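Local coordinates for sugar ABC transporter, periplasmic sugar-binding protein (Caulobacter crescentus, PDB 4IRX) that binds myo-inositol in the periplasm, as the solute-binding component of an ABC transporter for nutrient uptake, at residues A[26-39]-A[251-263]. Numbering follows the deposited sequence. Where two conformers were deposited one is given.
Sequences MRRELEDEAAKLGV and PGLQIRTALRQAV
Leu259 presses its CD2 onto the backbone of Ala34, 3.6 Å from CA, in a hole formed by Leu30, Glu33, Ala34 and Leu37. With CG anti to the backbone N (chi1 -168°), it turns a methyl into the groove between helices 26-37 and 251-263, which cross at -41° with axes 8.6 Å apart. Toward the start of both segments, Ile255 CB meets CG of selenomethionine Met26 at 3.6 Å, and Leu30 CD1 lies against Ile255 CG1. Beyond the Schellman turn at Gly38, Val39 CG1 comes back to Val263 CG2 at 3.9 Å.

The other side is polar and opens toward solvent at Lys36 and Arg260, though Glu33 within it is buried. The extended side chain of Arg256 lays its guanidinium over Glu29 O, with Asp32 OD2 and Glu33 OE1 at its edge, in plane. NH1 and NH2 both grip Asp32 OD2, NH2 also reaching Glu29 OE1 (2.7 Å), slightly tilted out of that plane, and NH1 Glu33 OE1 (2.8 Å). Asp32 OD2 also accepts from Lys36 NZ, on its syn lone pair. Arg260 takes Glu33 side-on, its NE bond to OE2 nearly straight (170°) but well above the carboxylate plane. A leucine in place of Arg256 would probably leave Glu29 without its cationic mate in this contact and Asp32 and Glu33 leaning on Lys36 and Arg260 alone.

Under the pair, Leu30 and Leu259 reach Val43 and Val41 of strand 40-45: two helices packed side by side on one face of a Rossmann-like lobe, as in type I periplasmic binding proteins.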
loop_
_atom_site.group_PDB
_atom_site.type_symbol
_atom_site.label_atom_id
_atom_site.label_comp_id
_atom_site.label_asym_id
_atom_site.label_seq_id
_atom_site.Cartn_x
_atom_site.Cartn_y
_atom_site.Cartn_z
HETATM N N MSE A 26 -5.065 -0.814 9.150
HETATM C CA MSE A 26 -6.146 -0.096 8.476
HETATM C C MSE A 26 -7.507 -0.564 8.980
HETATM O O MSE A 26 -8.386 0.245 9.231
HETATM C CB MSE A 26 -6.055 -0.260 6.948
HETATM C CG MSE A 26 -7.138 0.535 6.167
HETATM SE SE MSE A 26 -7.052 0.475 4.236
HETATM C CE MSE A 26 -5.625 1.724 3.901
ATOM N N ARG A 27 -7.665 -1.879 9.161
ATOM C CA ARG A 27 -8.922 -2.423 9.666
ATOM C C ARG A 27 -9.284 -1.885 11.037
ATOM O O ARG A 27 -10.454 -1.633 11.334
ATOM C CB ARG A 27 -8.886 -3.948 9.686
ATOM C CG ARG A 27 -10.189 -4.571 10.110
ATOM C CD ARG A 27 -10.043 -6.074 10.273
ATOM N NE ARG A 27 -11.299 -6.635 10.758
ATOM C CZ ARG A 27 -11.618 -7.915 10.654
ATOM N NH1 ARG A 27 -10.761 -8.761 10.104
ATOM N NH2 ARG A 27 -12.793 -8.343 11.106
ATOM N N ARG A 28 -8.292 -1.672 11.882
ATOM C CA ARG A 28 -8.579 -1.067 13.187
ATOM C C ARG A 28 -9.188 0.328 13.077
ATOM O O ARG A 28 -10.107 0.669 13.826
ATOM C CB ARG A 28 -7.335 -1.025 14.086
ATOM C CG ARG A 28 -6.841 -2.395 14.476
ATOM C CD ARG A 28 -5.777 -2.321 15.576
ATOM N NE ARG A 28 -4.475 -1.886 15.081
ATOM C CZ ARG A 28 -3.451 -2.705 14.842
ATOM N NH1 ARG A 28 -3.568 -4.010 15.052
ATOM N NH2 ARG A 28 -2.305 -2.216 14.394
ATOM N N GLU A 29 -8.666 1.138 12.154
ATOM C CA GLU A 29 -9.200 2.488 11.996
ATOM C C GLU A 29 -10.594 2.407 11.398
ATOM O O GLU A 29 -11.471 3.193 11.745
ATOM C CB GLU A 29 -8.283 3.349 11.126
ATOM C CG GLU A 29 -6.810 3.363 11.563
ATOM C CD GLU A 29 -6.562 3.900 12.978
ATOM O OE1 GLU A 29 -7.240 4.831 13.449
ATOM O OE2 GLU A 29 -5.617 3.402 13.625
ATOM N N LEU A 30 -10.796 1.446 10.504
ATOM C CA LEU A 30 -12.115 1.231 9.913
ATOM C C LEU A 30 -13.152 0.926 10.987
ATOM O O LEU A 30 -14.255 1.488 10.960
ATOM C CB LEU A 30 -12.065 0.080 8.909
ATOM C CG LEU A 30 -13.417 -0.413 8.408
ATOM C CD1 LEU A 30 -13.991 0.599 7.436
ATOM C CD2 LEU A 30 -13.228 -1.766 7.709
ATOM N N GLU A 31 -12.815 0.055 11.934
ATOM C CA GLU A 31 -13.763 -0.328 12.969
ATOM C C GLU A 31 -14.120 0.838 13.883
ATOM O O GLU A 31 -15.276 0.962 14.291
ATOM C CB GLU A 31 -13.235 -1.496 13.785
ATOM C CG GLU A 31 -13.211 -2.775 12.983
ATOM C CD GLU A 31 -12.380 -3.852 13.642
ATOM O OE1 GLU A 31 -11.632 -3.534 14.606
ATOM O OE2 GLU A 31 -12.458 -5.009 13.177
ATOM N N ASP A 32 -13.142 1.702 14.201
ATOM C CA ASP A 32 -13.405 2.908 15.008
ATOM C C ASP A 32 -14.382 3.826 14.291
ATOM O O ASP A 32 -15.426 4.222 14.826
ATOM C CB ASP A 32 -12.106 3.668 15.315
ATOM C CG ASP A 32 -12.356 5.075 15.887
ATOM O OD1 ASP A 32 -13.147 5.221 16.839
ATOM O OD2 ASP A 32 -11.777 6.064 15.347
ATOM N N GLU A 33 -14.042 4.144 13.045
ATOM C CA GLU A 33 -14.888 5.040 12.270
ATOM C C GLU A 33 -16.284 4.463 12.080
ATOM O O GLU A 33 -17.268 5.200 12.141
ATOM C CB GLU A 33 -14.236 5.394 10.931
ATOM C CG GLU A 33 -14.932 6.540 10.172
ATOM C CD GLU A 33 -14.711 7.938 10.755
ATOM O OE1 GLU A 33 -13.738 8.156 11.506
ATOM O OE2 GLU A 33 -15.535 8.830 10.451
ATOM N N ALA A 34 -16.380 3.148 11.899
ATOM C CA ALA A 34 -17.684 2.536 11.671
ATOM C C ALA A 34 -18.584 2.701 12.896
ATOM O O ALA A 34 -19.771 3.047 12.756
ATOM C CB ALA A 34 -17.516 1.053 11.288
ATOM N N ALA A 35 -18.011 2.496 14.083
ATOM C CA ALA A 35 -18.746 2.722 15.318
ATOM C C ALA A 35 -19.222 4.172 15.400
ATOM O O ALA A 35 -20.415 4.438 15.596
ATOM C CB ALA A 35 -17.879 2.368 16.526
ATOM N N LYS A 36 -18.301 5.110 15.198
ATOM C CA LYS A 36 -18.642 6.534 15.254
ATOM C C LYS A 36 -19.728 6.948 14.277
ATOM O O LYS A 36 -20.518 7.861 14.552
ATOM C CB LYS A 36 -17.426 7.377 14.960
ATOM C CG LYS A 36 -16.419 7.392 16.065
ATOM C CD LYS A 36 -15.124 7.952 15.524
ATOM C CE LYS A 36 -14.210 8.320 16.660
ATOM N NZ LYS A 36 -12.853 8.569 16.130
ATOM N N LEU A 37 -19.771 6.298 13.121
ATOM C CA LEU A 37 -20.744 6.666 12.101
ATOM C C LEU A 37 -22.058 5.890 12.251
ATOM O O LEU A 37 -22.985 6.118 11.474
ATOM C CB LEU A 37 -20.159 6.455 10.697
ATOM C CG LEU A 37 -18.967 7.337 10.407
ATOM C CD1 LEU A 37 -18.429 7.015 9.013
ATOM C CD2 LEU A 37 -19.366 8.800 10.528
ATOM N N GLY A 38 -22.116 4.959 13.198
ATOM C CA GLY A 38 -23.304 4.146 13.381
ATOM C C GLY A 38 -23.565 3.223 12.220
ATOM O O GLY A 38 -24.716 2.940 11.888
ATOM N N VAL A 39 -22.503 2.739 11.587
ATOM C CA VAL A 39 -22.652 1.824 10.465
ATOM C C VAL A 39 -22.029 0.481 10.795
ATOM O O VAL A 39 -20.935 0.402 11.370
ATOM C CB VAL A 39 -22.077 2.451 9.143
ATOM C CG1 VAL A 39 -20.556 2.628 9.178
ATOM C CG2 VAL A 39 -22.495 1.659 7.906
ATOM N N PRO A 251 -3.021 5.864 5.983
ATOM C CA PRO A 251 -4.023 4.826 5.738
ATOM C C PRO A 251 -5.267 4.999 6.596
ATOM O O PRO A 251 -6.336 4.648 6.103
ATOM C CB PRO A 251 -3.278 3.527 6.075
ATOM C CG PRO A 251 -2.146 3.949 6.979
ATOM C CD PRO A 251 -1.749 5.314 6.480
ATOM N N GLY A 252 -5.156 5.528 7.808
ATOM C CA GLY A 252 -6.341 5.766 8.616
ATOM C C GLY A 252 -7.260 6.735 7.891
ATOM O O GLY A 252 -8.458 6.509 7.750
ATOM N N LEU A 253 -6.692 7.826 7.405
ATOM C CA LEU A 253 -7.486 8.811 6.682
ATOM C C LEU A 253 -8.080 8.235 5.379
ATOM O O LEU A 253 -9.223 8.547 5.027
ATOM C CB LEU A 253 -6.642 10.059 6.407
ATOM C CG LEU A 253 -7.418 11.232 5.835
ATOM C CD1 LEU A 253 -8.604 11.515 6.724
ATOM C CD2 LEU A 253 -6.503 12.457 5.719
ATOM N N GLN A 254 -7.330 7.393 4.671
ATOM C CA GLN A 254 -7.893 6.753 3.471
ATOM C C GLN A 254 -9.161 5.989 3.779
ATOM O O GLN A 254 -10.189 6.195 3.135
ATOM C CB GLN A 254 -6.885 5.773 2.848
ATOM C CG GLN A 254 -5.629 6.435 2.263
ATOM C CD GLN A 254 -4.697 5.424 1.624
ATOM O OE1 GLN A 254 -5.129 4.519 0.887
ATOM N NE2 GLN A 254 -3.399 5.530 1.946
ATOM N N ILE A 255 -9.086 5.103 4.765
ATOM C CA ILE A 255 -10.211 4.222 5.041
ATOM C C ILE A 255 -11.362 4.976 5.656
ATOM O O ILE A 255 -12.501 4.733 5.303
ATOM C CB ILE A 255 -9.790 2.948 5.820
ATOM C CG1 ILE A 255 -10.894 1.897 5.826
ATOM C CG2 ILE A 255 -9.440 3.286 7.235
ATOM C CD1 ILE A 255 -11.319 1.414 4.440
ATOM N N ARG A 256 -11.058 5.958 6.509
ATOM C CA ARG A 256 -12.106 6.767 7.114
ATOM C C ARG A 256 -12.831 7.584 6.054
ATOM O O ARG A 256 -14.047 7.694 6.104
ATOM C CB ARG A 256 -11.541 7.656 8.212
ATOM C CG ARG A 256 -10.956 6.876 9.404
ATOM C CD ARG A 256 -10.336 7.824 10.379
ATOM N NE ARG A 256 -9.646 7.137 11.480
ATOM C CZ ARG A 256 -10.238 6.808 12.617
ATOM N NH1 ARG A 256 -11.535 7.076 12.811
ATOM N NH2 ARG A 256 -9.536 6.200 13.567
ATOM N N THR A 257 -12.082 8.100 5.078
ATOM C CA THR A 257 -12.688 8.887 4.013
ATOM C C THR A 257 -13.582 8.031 3.141
ATOM O O THR A 257 -14.694 8.456 2.783
ATOM C CB THR A 257 -11.612 9.586 3.179
ATOM O OG1 THR A 257 -10.849 10.469 4.022
ATOM C CG2 THR A 257 -12.212 10.351 2.028
ATOM N N ALA A 258 -13.125 6.829 2.799
ATOM C CA ALA A 258 -13.994 5.933 2.026
ATOM C C ALA A 258 -15.292 5.601 2.768
ATOM O O ALA A 258 -16.369 5.607 2.167
ATOM C CB ALA A 258 -13.246 4.650 1.642
ATOM N N LEU A 259 -15.192 5.311 4.062
ATOM C CA LEU A 259 -16.381 4.984 4.830
ATOM C C LEU A 259 -17.313 6.177 4.987
ATOM O O LEU A 259 -18.524 6.015 4.925
ATOM C CB LEU A 259 -16.003 4.399 6.193
ATOM C CG LEU A 259 -17.179 3.783 6.928
ATOM C CD1 LEU A 259 -17.705 2.586 6.127
ATOM C CD2 LEU A 259 -16.720 3.373 8.334
ATOM N N ARG A 260 -16.756 7.367 5.207
ATOM C CA ARG A 260 -17.576 8.587 5.301
ATOM C C ARG A 260 -18.354 8.839 4.026
ATOM O O ARG A 260 -19.548 9.153 4.077
ATOM C CB ARG A 260 -16.721 9.803 5.674
ATOM C CG ARG A 260 -16.187 9.777 7.089
ATOM C CD ARG A 260 -14.990 10.701 7.230
ATOM N NE ARG A 260 -14.432 10.535 8.558
ATOM C CZ ARG A 260 -13.328 11.104 8.997
ATOM N NH1 ARG A 260 -12.586 11.873 8.205
ATOM N NH2 ARG A 260 -12.939 10.861 10.253
ATOM N N GLN A 261 -17.692 8.685 2.885
ATOM C CA GLN A 261 -18.395 8.779 1.615
ATOM C C GLN A 261 -19.472 7.707 1.487
ATOM O O GLN A 261 -20.573 8.003 1.038
ATOM C CB GLN A 261 -17.411 8.653 0.456
ATOM C CG GLN A 261 -16.444 9.833 0.289
ATOM C CD GLN A 261 -15.872 9.866 -1.115
ATOM O OE1 GLN A 261 -16.589 9.583 -2.078
ATOM N NE2 GLN A 261 -14.587 10.161 -1.242
ATOM N N ALA A 262 -19.165 6.477 1.883
ATOM C CA ALA A 262 -20.163 5.404 1.810
ATOM C C ALA A 262 -21.419 5.732 2.621
ATOM O O ALA A 262 -22.534 5.494 2.161
ATOM C CB ALA A 262 -19.546 4.094 2.283
ATOM N N VAL A 263 -21.234 6.297 3.811
ATOM C CA VAL A 263 -22.359 6.595 4.677
ATOM C C VAL A 263 -23.204 7.733 4.094
ATOM O O VAL A 263 -24.442 7.687 4.126
ATOM C CB VAL A 263 -21.877 6.886 6.114
ATOM C CG1 VAL A 263 -22.999 7.493 6.940
ATOM C CG2 VAL A 263 -21.358 5.591 6.737
#